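Local structure of methylase yhhF (2FPO) at residues N47-V52 with H123-V128; A154-E159 with A171-H176; R40-L45 with G69-S74; L82-M85 with V89-Q92; P131-L136 with V162-P167. The protein uses S-adenosyl-L-methionine to methylate N2 of guanine 966 of 16S rRNA in the assembled 30S particle. One frame throughout, in Å; residues are numbered along the deposited sequence. Where two conformers were deposited one is given.

Contact 1: N47-V52 with H123-V128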
# COMPACT_ATOMS: atom_id res chain seq x y z
N ASN A 47 -3.58 11.34 6.22
CA ASN A 47 -3.17 12.48 7.03
C ASN A 47 -1.68 12.34 7.42
O ASN A 47 -0.93 13.31 7.29
CB ASN A 47 -4.09 12.69 8.24
CG ASN A 47 -5.53 13.07 7.84
OD1 ASN A 47 -5.84 13.29 6.66
ND2 ASN A 47 -6.42 13.15 8.83
N TRP A 48 -1.26 11.14 7.84
CA TRP A 48 0.19 10.91 8.13
C TRP A 48 1.09 11.16 6.90
O TRP A 48 2.23 11.61 7.03
CB TRP A 48 0.49 9.48 8.60
CG TRP A 48 -0.10 9.04 9.93
CD1 TRP A 48 -0.51 9.84 10.97
CD2 TRP A 48 -0.32 7.69 10.35
NE1 TRP A 48 -0.98 9.06 12.02
CE2 TRP A 48 -0.86 7.74 11.66
CE3 TRP A 48 -0.09 6.45 9.76
CZ2 TRP A 48 -1.18 6.57 12.39
CZ3 TRP A 48 -0.41 5.30 10.46
CH2 TRP A 48 -0.96 5.37 11.77
N LEU A 49 0.58 10.81 5.72
CA LEU A 49 1.32 10.87 4.45
C LEU A 49 1.20 12.19 3.71
O LEU A 49 1.85 12.38 2.69
CB LEU A 49 0.83 9.74 3.53
CG LEU A 49 1.23 8.31 3.95
CD1 LEU A 49 0.69 7.29 2.96
CD2 LEU A 49 2.74 8.17 4.12
N ALA A 50 0.38 13.10 4.22
CA ALA A 50 0.00 14.34 3.49
C ALA A 50 1.23 15.14 3.00
O ALA A 50 1.26 15.56 1.85
CB ALA A 50 -0.93 15.20 4.34
N PRO A 51 2.25 15.33 3.85
CA PRO A 51 3.39 16.11 3.36
C PRO A 51 4.40 15.40 2.45
O PRO A 51 5.39 16.03 2.07
CB PRO A 51 4.06 16.58 4.66
CG PRO A 51 3.78 15.50 5.63
CD PRO A 51 2.42 14.94 5.27
N VAL A 52 4.17 14.12 2.10
CA VAL A 52 5.09 13.37 1.24
C VAL A 52 4.41 12.70 0.03
O VAL A 52 5.08 12.15 -0.84
CB VAL A 52 5.92 12.31 2.02
CG1 VAL A 52 6.84 13.01 3.05
CG2 VAL A 52 5.01 11.32 2.72
N HIS A 123 10.84 2.86 -4.03
CA HIS A 123 9.60 3.60 -3.80
C HIS A 123 9.68 4.40 -2.51
O HIS A 123 10.27 3.96 -1.51
CB HIS A 123 8.40 2.64 -3.74
CG HIS A 123 8.11 1.94 -5.03
ND1 HIS A 123 8.83 0.84 -5.46
CD2 HIS A 123 7.21 2.21 -6.01
CE1 HIS A 123 8.35 0.44 -6.63
NE2 HIS A 123 7.39 1.27 -7.00
N ASN A 124 9.04 5.57 -2.54
CA ASN A 124 8.90 6.47 -1.41
C ASN A 124 7.88 5.98 -0.37
O ASN A 124 8.04 6.23 0.85
CB ASN A 124 8.46 7.85 -1.93
CG ASN A 124 9.39 8.39 -3.00
OD1 ASN A 124 10.54 8.77 -2.72
ND2 ASN A 124 8.91 8.41 -4.24
N ILE A 125 6.82 5.32 -0.85
CA ILE A 125 5.71 4.86 -0.00
C ILE A 125 5.29 3.44 -0.38
O ILE A 125 4.96 3.17 -1.54
CB ILE A 125 4.47 5.82 -0.11
CG1 ILE A 125 4.84 7.26 0.31
CG2 ILE A 125 3.22 5.28 0.63
CD1 ILE A 125 3.69 8.28 0.24
N VAL A 126 5.27 2.55 0.60
CA VAL A 126 4.83 1.16 0.36
C VAL A 126 3.74 0.77 1.33
O VAL A 126 3.82 1.07 2.54
CB VAL A 126 6.02 0.14 0.44
CG1 VAL A 126 5.58 -1.32 0.13
CG2 VAL A 126 7.15 0.55 -0.49
N PHE A 127 2.71 0.12 0.79
CA PHE A 127 1.57 -0.37 1.57
C PHE A 127 1.67 -1.89 1.72
O PHE A 127 1.73 -2.62 0.72
CB PHE A 127 0.24 -0.02 0.91
CG PHE A 127 0.08 1.46 0.60
CD1 PHE A 127 -0.13 2.39 1.63
CD2 PHE A 127 0.10 1.90 -0.71
CE1 PHE A 127 -0.27 3.78 1.32
CE2 PHE A 127 -0.05 3.28 -1.03
CZ PHE A 127 -0.23 4.22 -0.01
N VAL A 128 1.64 -2.33 2.98
CA VAL A 128 1.74 -3.76 3.36
C VAL A 128 0.56 -4.13 4.26
O VAL A 128 0.63 -4.11 5.49
CB VAL A 128 3.10 -4.11 4.04
CG1 VAL A 128 3.23 -5.64 4.23
CG2 VAL A 128 4.27 -3.53 3.25
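Leu49 and Val52 of the helix meet Ile125 and Phe127 of the strand, and all the touching is done by carbon. The helix lies over one face of the sheet. Its axis comes within 11.6 Å of the strand axis, and the two N-to-C directions are 155° apart, so they run roughly antiparallel.

Ile125 carries most of the contact. Its CB points toward the helix and branches there. CG2 lies anti to the backbone N and meets Leu49 CD1 at 4.0 Å. CG1 lies anti to the carbonyl carbon (chi1 -59°) and acts as a spacer. Beyond it the chain is fully extended, with chi2 at 180°, so CD1 is carried far out from the strand. There Ile125 CD1 touches Leu49 CD2 at 4.0 Å and Val52 CG2 at 4.1 Å.

This is an alpha/beta layer of the Rossmann-like fold of class I methyltransferases. Strand 123-128 is an inner strand of the sheet, between 57-60 and 154-161, and helix 39-53 covers it. Leu49 and Val52 also rest on Leu155 of the neighbouring strand, so the helix spans two strands.

Leu49 and Ile125 reach toward each other tip to tip. Leu49 CD1 also comes to 4.0 Å from Phe127 CE1. It approaches that ring obliquely. Phe127, two residues on from Ile125, faces the same side of the sheet, and its ring also touches Tyr157. Leu49, Ile125 and Phe127 are buried. Val52, nearer the end of the helix, is exposed.

Contact 2: A154-E159 with A171-H176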
# COMPACT_ATOMS: atom_id res chain seq x y z
N ALA A 154 12.25 5.73 2.79
CA ALA A 154 10.89 5.29 2.51
C ALA A 154 9.99 5.15 3.76
O ALA A 154 10.47 4.96 4.89
CB ALA A 154 10.95 3.98 1.72
N LEU A 155 8.68 5.27 3.53
CA LEU A 155 7.64 5.02 4.52
C LEU A 155 6.93 3.75 4.13
O LEU A 155 6.56 3.59 2.97
CB LEU A 155 6.65 6.19 4.57
CG LEU A 155 7.35 7.45 5.06
CD1 LEU A 155 6.60 8.71 4.65
CD2 LEU A 155 7.58 7.37 6.59
N ILE A 156 6.81 2.82 5.07
CA ILE A 156 6.14 1.55 4.82
C ILE A 156 4.95 1.41 5.80
O ILE A 156 5.11 1.40 7.02
CB ILE A 156 7.09 0.34 4.97
CG1 ILE A 156 8.37 0.51 4.14
CG2 ILE A 156 6.37 -0.98 4.62
CD1 ILE A 156 9.56 1.18 4.93
N TYR A 157 3.76 1.31 5.26
CA TYR A 157 2.55 1.19 6.06
C TYR A 157 2.33 -0.30 6.28
O TYR A 157 2.39 -1.08 5.32
CB TYR A 157 1.35 1.84 5.34
CG TYR A 157 -0.03 1.50 5.90
CD1 TYR A 157 -0.48 2.05 7.11
CD2 TYR A 157 -0.87 0.63 5.22
CE1 TYR A 157 -1.75 1.74 7.62
CE2 TYR A 157 -2.13 0.31 5.72
CZ TYR A 157 -2.57 0.85 6.91
OH TYR A 157 -3.83 0.53 7.37
N VAL A 158 2.12 -0.67 7.53
CA VAL A 158 1.94 -2.05 7.93
C VAL A 158 0.69 -2.12 8.80
O VAL A 158 0.53 -1.37 9.76
CB VAL A 158 3.18 -2.64 8.71
CG1 VAL A 158 2.90 -4.06 9.19
CG2 VAL A 158 4.41 -2.62 7.85
N GLU A 159 -0.24 -2.98 8.39
CA GLU A 159 -1.44 -3.24 9.13
C GLU A 159 -1.38 -4.67 9.71
O GLU A 159 -1.03 -5.64 9.01
CB GLU A 159 -2.63 -3.06 8.19
CG GLU A 159 -3.95 -3.27 8.83
CD GLU A 159 -5.12 -2.89 7.92
OE1 GLU A 159 -5.05 -1.84 7.22
OE2 GLU A 159 -6.11 -3.66 7.93
N ALA A 171 16.83 -3.57 11.19
CA ALA A 171 17.38 -2.64 12.16
C ALA A 171 17.32 -1.18 11.71
O ALA A 171 17.22 -0.28 12.52
CB ALA A 171 18.82 -3.05 12.53
N ASN A 172 17.40 -0.95 10.40
CA ASN A 172 17.29 0.41 9.85
C ASN A 172 15.85 0.92 9.64
O ASN A 172 15.64 2.00 9.07
CB ASN A 172 18.09 0.54 8.55
CG ASN A 172 17.62 -0.41 7.46
OD1 ASN A 172 17.12 -1.50 7.73
ND2 ASN A 172 17.78 0.00 6.21
N TRP A 173 14.86 0.14 10.10
CA TRP A 173 13.46 0.60 10.12
C TRP A 173 13.08 1.06 11.52
O TRP A 173 13.30 0.33 12.51
CB TRP A 173 12.50 -0.53 9.76
CG TRP A 173 12.48 -0.98 8.35
CD1 TRP A 173 13.55 -1.09 7.49
CD2 TRP A 173 11.34 -1.47 7.63
NE1 TRP A 173 13.13 -1.59 6.27
CE2 TRP A 173 11.78 -1.84 6.34
CE3 TRP A 173 9.99 -1.66 7.97
CZ2 TRP A 173 10.92 -2.37 5.37
CZ3 TRP A 173 9.12 -2.17 6.98
CH2 TRP A 173 9.60 -2.52 5.72
N SER A 174 12.49 2.23 11.63
CA SER A 174 11.97 2.66 12.92
C SER A 174 10.48 2.94 12.84
O SER A 174 9.98 3.42 11.81
CB SER A 174 12.73 3.90 13.42
OG SER A 174 12.50 4.97 12.53
N LEU A 175 9.77 2.59 13.91
CA LEU A 175 8.35 2.92 14.04
C LEU A 175 8.15 4.44 13.98
O LEU A 175 8.72 5.17 14.78
CB LEU A 175 7.75 2.31 15.30
CG LEU A 175 6.22 2.37 15.46
CD1 LEU A 175 5.46 1.70 14.27
CD2 LEU A 175 5.82 1.69 16.75
N HIS A 176 7.38 4.90 13.00
CA HIS A 176 7.24 6.33 12.72
C HIS A 176 5.89 6.90 13.19
O HIS A 176 5.86 7.98 13.78
CB HIS A 176 7.45 6.62 11.22
CG HIS A 176 7.69 8.06 10.91
ND1 HIS A 176 8.76 8.76 11.43
CD2 HIS A 176 6.99 8.95 10.16
CE1 HIS A 176 8.71 10.02 11.01
NE2 HIS A 176 7.65 10.15 10.24
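Segments 154-159 and 173-176 lie on strands that are not direct neighbours and are steeply inclined to each other here: the CA atoms of Leu155 and His176 are 8.3 Å apart, and Ile156 meets Trp173 across a similar gap. Strand 184-191 lies between them in the sheet and is antiparallel to both. This is the 5-7-6 end of the class I methyltransferase sheet, whose strand order is 3-2-1-4-5-7-6. The contact is therefore made by side chains that reach over the middle strand.

Ile156 and Trp173 do most of it. Their side chains cross at about a right angle. Ile156 CD1 lies over one face of the indole. It is 3.7 Å from the centroid of the six-membered ring and only 9° off the ring normal, a clear CH-pi contact. Ile156 CG1 touches Trp173 CH2 at 3.6 Å. CB and CG2 of the same isoleucine also reach CH2 and CZ3, so the whole branched side chain meets the far end of the indole. The second torsion of Ile156, 92°, is away from the usual staggered values, and it turns CD1 over the ring. Trp173 NE1 is hydrogen-bonded to Glu145, which ties the other end of the indole. Leu150 packs on both residues.

Leu155 serves the other face of the sheet, where it also meets helix 39-53. Its CD2 comes obliquely to His176 CD2 at 3.9 Å.

Tyr157 points away from segment 171-176. Its OH gives a 2.7 Å hydrogen bond to Glu159 OE1, met on the anti side and 19° out of the carboxylate plane.

Contact 3: R40-L45 with G69-S74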
# COMPACT_ATOMS: atom_id res chain seq x y z
N ARG A 40 -12.02 5.79 7.97
CA ARG A 40 -11.24 6.31 9.08
C ARG A 40 -9.79 5.87 9.05
O ARG A 40 -8.89 6.66 9.34
CB ARG A 40 -11.90 5.98 10.42
CG ARG A 40 -12.84 7.06 10.86
CD ARG A 40 -13.25 6.88 12.32
NE ARG A 40 -14.38 7.74 12.65
CZ ARG A 40 -15.60 7.61 12.13
NH1 ARG A 40 -16.57 8.43 12.51
NH2 ARG A 40 -15.84 6.65 11.23
N VAL A 41 -9.57 4.61 8.67
CA VAL A 41 -8.24 4.08 8.38
C VAL A 41 -7.53 4.93 7.33
O VAL A 41 -6.45 5.48 7.57
CB VAL A 41 -8.33 2.60 7.92
CG1 VAL A 41 -7.00 2.10 7.33
CG2 VAL A 41 -8.83 1.72 9.09
N ARG A 42 -8.14 5.04 6.15
CA ARG A 42 -7.53 5.78 5.05
C ARG A 42 -7.29 7.23 5.43
O ARG A 42 -6.26 7.82 5.11
CB ARG A 42 -8.37 5.67 3.77
CG ARG A 42 -8.01 4.48 2.91
CD ARG A 42 -8.81 4.48 1.61
NE ARG A 42 -10.21 4.18 1.85
CZ ARG A 42 -11.20 4.47 1.02
NH1 ARG A 42 -10.95 5.09 -0.13
NH2 ARG A 42 -12.45 4.16 1.34
N GLU A 43 -8.26 7.81 6.14
CA GLU A 43 -8.17 9.17 6.62
C GLU A 43 -6.93 9.36 7.49
O GLU A 43 -6.14 10.27 7.25
CB GLU A 43 -9.45 9.51 7.38
CG GLU A 43 -9.64 10.95 7.68
CD GLU A 43 -10.98 11.20 8.38
OE1 GLU A 43 -11.71 12.12 7.97
OE2 GLU A 43 -11.30 10.45 9.33
N THR A 44 -6.76 8.49 8.47
CA THR A 44 -5.59 8.53 9.36
C THR A 44 -4.27 8.37 8.57
O THR A 44 -3.34 9.17 8.76
CB THR A 44 -5.70 7.43 10.46
OG1 THR A 44 -6.89 7.64 11.22
CG2 THR A 44 -4.51 7.44 11.41
N LEU A 45 -4.19 7.36 7.70
CA LEU A 45 -2.97 7.07 6.95
C LEU A 45 -2.56 8.25 6.05
O LEU A 45 -1.39 8.65 6.00
CB LEU A 45 -3.17 5.82 6.06
CG LEU A 45 -2.04 5.45 5.11
CD1 LEU A 45 -0.65 5.38 5.84
CD2 LEU A 45 -2.37 4.11 4.39
N GLY A 69 -3.95 2.34 -3.08
CA GLY A 69 -3.30 2.85 -4.29
C GLY A 69 -4.09 3.96 -4.98
O GLY A 69 -3.51 4.94 -5.44
N LEU A 70 -5.40 3.80 -5.05
CA LEU A 70 -6.30 4.78 -5.67
C LEU A 70 -6.40 6.11 -4.93
O LEU A 70 -6.40 7.20 -5.52
CB LEU A 70 -7.69 4.17 -5.89
CG LEU A 70 -7.70 3.07 -6.96
CD1 LEU A 70 -9.06 2.39 -7.02
CD2 LEU A 70 -7.34 3.67 -8.31
N GLU A 71 -6.50 6.02 -3.63
CA GLU A 71 -6.42 7.21 -2.78
C GLU A 71 -5.05 7.91 -2.96
O GLU A 71 -4.99 9.14 -3.04
CB GLU A 71 -6.70 6.76 -1.34
CG GLU A 71 -6.93 7.81 -0.32
CD GLU A 71 -8.29 8.42 -0.41
OE1 GLU A 71 -9.32 7.69 -0.50
OE2 GLU A 71 -8.31 9.66 -0.38
N ALA A 72 -3.96 7.12 -3.07
CA ALA A 72 -2.62 7.69 -3.32
C ALA A 72 -2.58 8.45 -4.64
O ALA A 72 -2.14 9.60 -4.67
CB ALA A 72 -1.48 6.61 -3.22
N LEU A 73 -3.08 7.86 -5.72
CA LEU A 73 -3.13 8.54 -7.00
C LEU A 73 -3.99 9.80 -6.99
O LEU A 73 -3.66 10.79 -7.65
CB LEU A 73 -3.61 7.58 -8.10
CG LEU A 73 -2.60 6.47 -8.36
CD1 LEU A 73 -3.34 5.23 -8.93
CD2 LEU A 73 -1.41 6.91 -9.27
N SER A 74 -5.09 9.73 -6.27
CA SER A 74 -5.98 10.87 -6.18
C SER A 74 -5.24 12.09 -5.60
O SER A 74 -5.39 13.22 -6.09
CB SER A 74 -7.20 10.51 -5.33
OG SER A 74 -8.15 11.55 -5.37
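Arg42 and Glu71 join helix segments 40-45 and 69-74 through a single buried salt bridge. The first segment opens with Arg40, which faces elsewhere. Its carbonyl O accepts two bonds from Thr44, one from N and one from OG1, on opposite faces of the carbonyl plane.

Arg42 comes next and points toward the second helix. Its chain is extended at chi2 and bent at chi3 (-70°), which brings NH1 to 3.1 Å from Glu71 OE1. The N-H...O angle is 121°, so the hydrogen bond within this pair is weak. The guanidinium and carboxylate planes are 64° apart, and the groups do not lie side by side in a two-pronged pair.

The helices flank the first strand of the Rossmann-like core in sequence: helix 39-53 comes before strand 57-60 and helix 67-74 after it. Both buried ends have further partners. Arg42 NH1 also bonds Arg15 O. Glu71 OE1 accepts from Ile17 N, and OE2 forms a salt bridge with Arg75.

Thr44 follows, its OG1 bonded 2.9 Å from Arg40 O and also linked to Lys179 NZ. Leu45 closes the segment and packs on Leu68, one turn before Ala72.

Contact 4: L82-M85 with V89-Q92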
# COMPACT_ATOMS: atom_id res chain seq x y z
N LEU A 82 0.67 -1.49 -8.46
CA LEU A 82 -0.33 -2.14 -7.62
C LEU A 82 -0.28 -3.65 -7.86
O LEU A 82 -0.55 -4.11 -8.95
CB LEU A 82 -1.73 -1.59 -7.93
CG LEU A 82 -1.87 -0.05 -7.88
CD1 LEU A 82 -3.24 0.41 -8.36
CD2 LEU A 82 -1.59 0.50 -6.48
N ILE A 83 0.07 -4.41 -6.83
CA ILE A 83 0.31 -5.85 -6.96
C ILE A 83 -0.88 -6.63 -6.36
O ILE A 83 -1.28 -6.36 -5.23
CB ILE A 83 1.61 -6.34 -6.25
CG1 ILE A 83 2.83 -5.45 -6.57
CG2 ILE A 83 1.90 -7.83 -6.63
CD1 ILE A 83 3.04 -5.23 -8.08
N GLU A 84 -1.45 -7.55 -7.13
CA GLU A 84 -2.65 -8.23 -6.67
C GLU A 84 -2.71 -9.64 -7.21
O GLU A 84 -2.71 -9.84 -8.43
CB GLU A 84 -3.92 -7.42 -7.02
CG GLU A 84 -5.28 -8.20 -6.75
CD GLU A 84 -5.44 -8.62 -5.29
OE1 GLU A 84 -5.09 -7.80 -4.39
OE2 GLU A 84 -5.87 -9.79 -5.02
N MSE A 85 -2.79 -10.61 -6.30
CA MSE A 85 -2.78 -12.04 -6.63
C MSE A 85 -4.06 -12.51 -7.34
O MSE A 85 -4.01 -13.38 -8.21
CB MSE A 85 -2.54 -12.88 -5.35
CG MSE A 85 -2.18 -14.36 -5.56
SE MSE A 85 -3.71 -15.60 -5.39
CE MSE A 85 -3.31 -16.36 -3.71
N VAL A 89 -9.89 -9.60 -9.30
CA VAL A 89 -9.70 -8.36 -8.58
C VAL A 89 -8.70 -7.45 -9.32
O VAL A 89 -8.97 -6.26 -9.47
CB VAL A 89 -9.24 -8.65 -7.10
CG1 VAL A 89 -8.85 -7.38 -6.39
CG2 VAL A 89 -10.39 -9.37 -6.33
N SER A 90 -7.58 -8.02 -9.81
CA SER A 90 -6.59 -7.27 -10.62
C SER A 90 -7.26 -6.66 -11.86
O SER A 90 -7.00 -5.52 -12.22
CB SER A 90 -5.42 -8.15 -11.12
OG SER A 90 -4.87 -8.99 -10.14
N GLN A 91 -8.13 -7.44 -12.51
CA GLN A 91 -8.88 -6.96 -13.70
C GLN A 91 -9.81 -5.76 -13.42
O GLN A 91 -9.88 -4.82 -14.23
CB GLN A 91 -9.69 -8.11 -14.34
CG GLN A 91 -8.84 -9.19 -15.07
CD GLN A 91 -9.68 -10.36 -15.65
OE1 GLN A 91 -10.88 -10.52 -15.36
NE2 GLN A 91 -9.02 -11.20 -16.47
N GLN A 92 -10.52 -5.78 -12.28
CA GLN A 92 -11.44 -4.69 -11.92
C GLN A 92 -10.66 -3.44 -11.56
O GLN A 92 -11.04 -2.32 -11.92
CB GLN A 92 -12.34 -5.10 -10.75
CG GLN A 92 -13.39 -4.01 -10.34
CD GLN A 92 -14.37 -3.68 -11.45
OE1 GLN A 92 -15.06 -4.56 -11.95
NE2 GLN A 92 -14.42 -2.40 -11.85
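The flat group here is the carboxylate of Glu84, and Val89 CG1 lies over one side of its plane, 3.8 Å from CD. The same methyl touches Glu84 CG at 3.7 Å, so the valine covers both the carboxylate and the methylene that leads to it. The two oxygens are bound elsewhere. OE1 accepts a hydrogen bond from Gly64 N, and OE2 accepts one from Asp86 N. These two backbone N-H groups come from different loops and should fix the rotation of the carboxylate.

Glu84 CG is anti to the backbone N (chi1 171°), and the chain then bends at chi2 (59°). The bend turns the carboxylate along the start of the helix.

Strand 79-83, helix 87-99 and strand 105-108 form a beta-alpha-beta unit, and this contact sits at its first turn. Glu84 follows the second strand of the methyltransferase core. Many class I methyltransferases carry an acid here that binds the ribose hydroxyls of S-adenosylmethionine, and Glu84 may do the same.

Ser90 was modelled in two conformers. In one of them OG lies beside the backbone N (chi1 -46°) and is hydrogen-bonded to the carbonyl O of Asp86, just before the helix. In this conformer OG is also 2.9 Å from Glu84 O and 3.5 Å from Glu84 CG.

Contact 5: P131-L136 with V162-P167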
# COMPACT_ATOMS: atom_id res chain seq x y z
N PRO A 131 -3.64 -10.14 3.18
CA PRO A 131 -4.94 -10.75 3.48
C PRO A 131 -4.86 -11.60 4.75
O PRO A 131 -5.85 -11.75 5.46
CB PRO A 131 -5.23 -11.61 2.21
CG PRO A 131 -3.88 -11.92 1.67
CD PRO A 131 -3.11 -10.63 1.90
N PHE A 132 -3.69 -12.15 5.02
CA PHE A 132 -3.44 -12.78 6.32
C PHE A 132 -1.98 -12.47 6.69
O PHE A 132 -1.17 -12.18 5.82
CB PHE A 132 -3.78 -14.30 6.29
CG PHE A 132 -3.04 -15.05 5.22
CD1 PHE A 132 -1.75 -15.53 5.47
CD2 PHE A 132 -3.60 -15.23 3.96
CE1 PHE A 132 -1.04 -16.20 4.47
CE2 PHE A 132 -2.91 -15.91 2.97
CZ PHE A 132 -1.61 -16.39 3.22
N ARG A 133 -1.65 -12.56 7.98
CA ARG A 133 -0.38 -12.06 8.53
C ARG A 133 0.76 -13.08 8.44
O ARG A 133 1.82 -12.83 7.83
CB ARG A 133 -0.60 -11.69 10.01
CG ARG A 133 0.58 -11.06 10.77
CD ARG A 133 1.43 -12.04 11.59
NE ARG A 133 0.66 -12.96 12.43
CZ ARG A 133 1.20 -13.88 13.24
NH1 ARG A 133 2.53 -13.99 13.33
NH2 ARG A 133 0.42 -14.68 13.95
N ARG A 134 0.54 -14.22 9.10
CA ARG A 134 1.57 -15.22 9.27
C ARG A 134 1.84 -15.98 8.00
O ARG A 134 0.96 -16.67 7.46
CB ARG A 134 1.24 -16.16 10.44
CG ARG A 134 2.43 -17.02 10.85
CD ARG A 134 2.48 -17.38 12.34
NE ARG A 134 1.21 -17.87 12.89
CZ ARG A 134 0.53 -18.90 12.42
NH1 ARG A 134 0.98 -19.58 11.36
NH2 ARG A 134 -0.61 -19.25 13.01
N GLY A 135 3.09 -15.87 7.53
CA GLY A 135 3.48 -16.38 6.22
C GLY A 135 3.73 -15.32 5.18
O GLY A 135 4.38 -15.58 4.18
N LEU A 136 3.19 -14.11 5.39
CA LEU A 136 3.32 -13.00 4.44
C LEU A 136 3.96 -11.76 5.05
O LEU A 136 4.79 -11.14 4.42
CB LEU A 136 1.95 -12.61 3.83
CG LEU A 136 1.13 -13.64 3.04
CD1 LEU A 136 -0.18 -13.02 2.64
CD2 LEU A 136 1.87 -14.18 1.78
N VAL A 162 -3.41 -6.55 16.66
CA VAL A 162 -2.70 -6.27 17.93
C VAL A 162 -2.11 -7.54 18.55
O VAL A 162 -0.93 -7.58 18.92
CB VAL A 162 -3.63 -5.59 18.95
CG1 VAL A 162 -3.02 -5.64 20.35
CG2 VAL A 162 -3.89 -4.17 18.54
N GLU A 163 -2.94 -8.57 18.62
CA GLU A 163 -2.60 -9.88 19.17
C GLU A 163 -1.28 -10.45 18.66
O GLU A 163 -0.66 -11.29 19.32
CB GLU A 163 -3.71 -10.86 18.80
CG GLU A 163 -4.04 -11.88 19.85
CD GLU A 163 -5.22 -12.75 19.45
OE1 GLU A 163 -5.56 -12.76 18.24
OE2 GLU A 163 -5.79 -13.43 20.34
N ASN A 164 -0.85 -9.97 17.48
CA ASN A 164 0.37 -10.45 16.84
C ASN A 164 1.63 -9.86 17.43
O ASN A 164 2.70 -10.41 17.24
CB ASN A 164 0.35 -10.15 15.33
CG ASN A 164 -0.68 -10.96 14.56
OD1 ASN A 164 -1.20 -10.52 13.52
ND2 ASN A 164 -0.98 -12.15 15.06
N GLY A 165 1.49 -8.74 18.15
CA GLY A 165 2.64 -7.96 18.61
C GLY A 165 3.27 -7.10 17.51
O GLY A 165 2.73 -6.99 16.39
N LEU A 166 4.41 -6.50 17.82
CA LEU A 166 5.17 -5.72 16.83
C LEU A 166 5.82 -6.68 15.85
O LEU A 166 6.42 -7.67 16.28
CB LEU A 166 6.25 -4.88 17.51
CG LEU A 166 5.83 -3.76 18.44
CD1 LEU A 166 6.93 -3.57 19.48
CD2 LEU A 166 5.54 -2.45 17.69
N PRO A 167 5.71 -6.40 14.53
CA PRO A 167 6.44 -7.27 13.59
C PRO A 167 7.95 -7.06 13.67
O PRO A 167 8.40 -5.95 13.98
CB PRO A 167 5.92 -6.84 12.22
CG PRO A 167 5.54 -5.38 12.41
CD PRO A 167 4.94 -5.35 13.82
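Arg133 and Asn164 come from opposite directions and meet between two surface loops. Arg133 was modelled in two conformers, so the details hold for one of them. In that conformer CG is anti to the backbone N (chi1 -176°), which sends the chain toward Asn164. It then bends at chi2 (-96°, away from a staggered value) and again at chi3. The double bend folds the guanidinium back beside its own loop. Arg134 CB lies over the centre of one guanidinium face, 3.6 Å above the plane. Asn164 lies over the opposite face.

Asn164 CG is anti to the carbonyl carbon (chi1 -69°). Its amide plane is 47° from the guanidinium plane, so the two groups are inclined rather than stacked flat. Asn164 ND2 is 3.1 Å from Arg133 NH2, and Asn164 OD1 is 3.3 Å from Arg133 CG. OD1 has a weak hydrogen bond with Ser160 OG.

The arginine loop follows strand 123-128. Pro131 and Phe132 complete the Asp-Pro-Pro-Phe signature of amino-group methyltransferases, a motif that in relatives lines the active site. Beside Arg133, Leu136 CD1 lies 3.7 Å above one face of the Phe132 ring.

ND2 and the guanidinium nitrogens are all donors, so they cannot bond to each other. The pair does not neutralise the arginine charge, and the two conformers are consistent with a loosely held side chain.

The five contacts share one Rossmann-like domain; contacts 1, 2 and 4 reach its seven-stranded sheet. Contacts 1 and 2 use neighbouring strands, 123-128 and 154-161, with centres about 10 Å apart. Contacts 1 and 3 share helix 39-53, with centres about 9 Å apart. The centre of contact 4 is about 20 Å from that of contact 1 and about 24 Å from that of contact 2. Contacts 1 and 3 alternate their segments along the chain, as do 2 and 5; contact 1 closes before contact 2 opens, and contact 4 follows contact 3. Contact 4, at the end of strand 79-83, and contact 5, in loops after strands 123-128 and 154-161, lie where such methyltransferases build their cofactor and substrate sites.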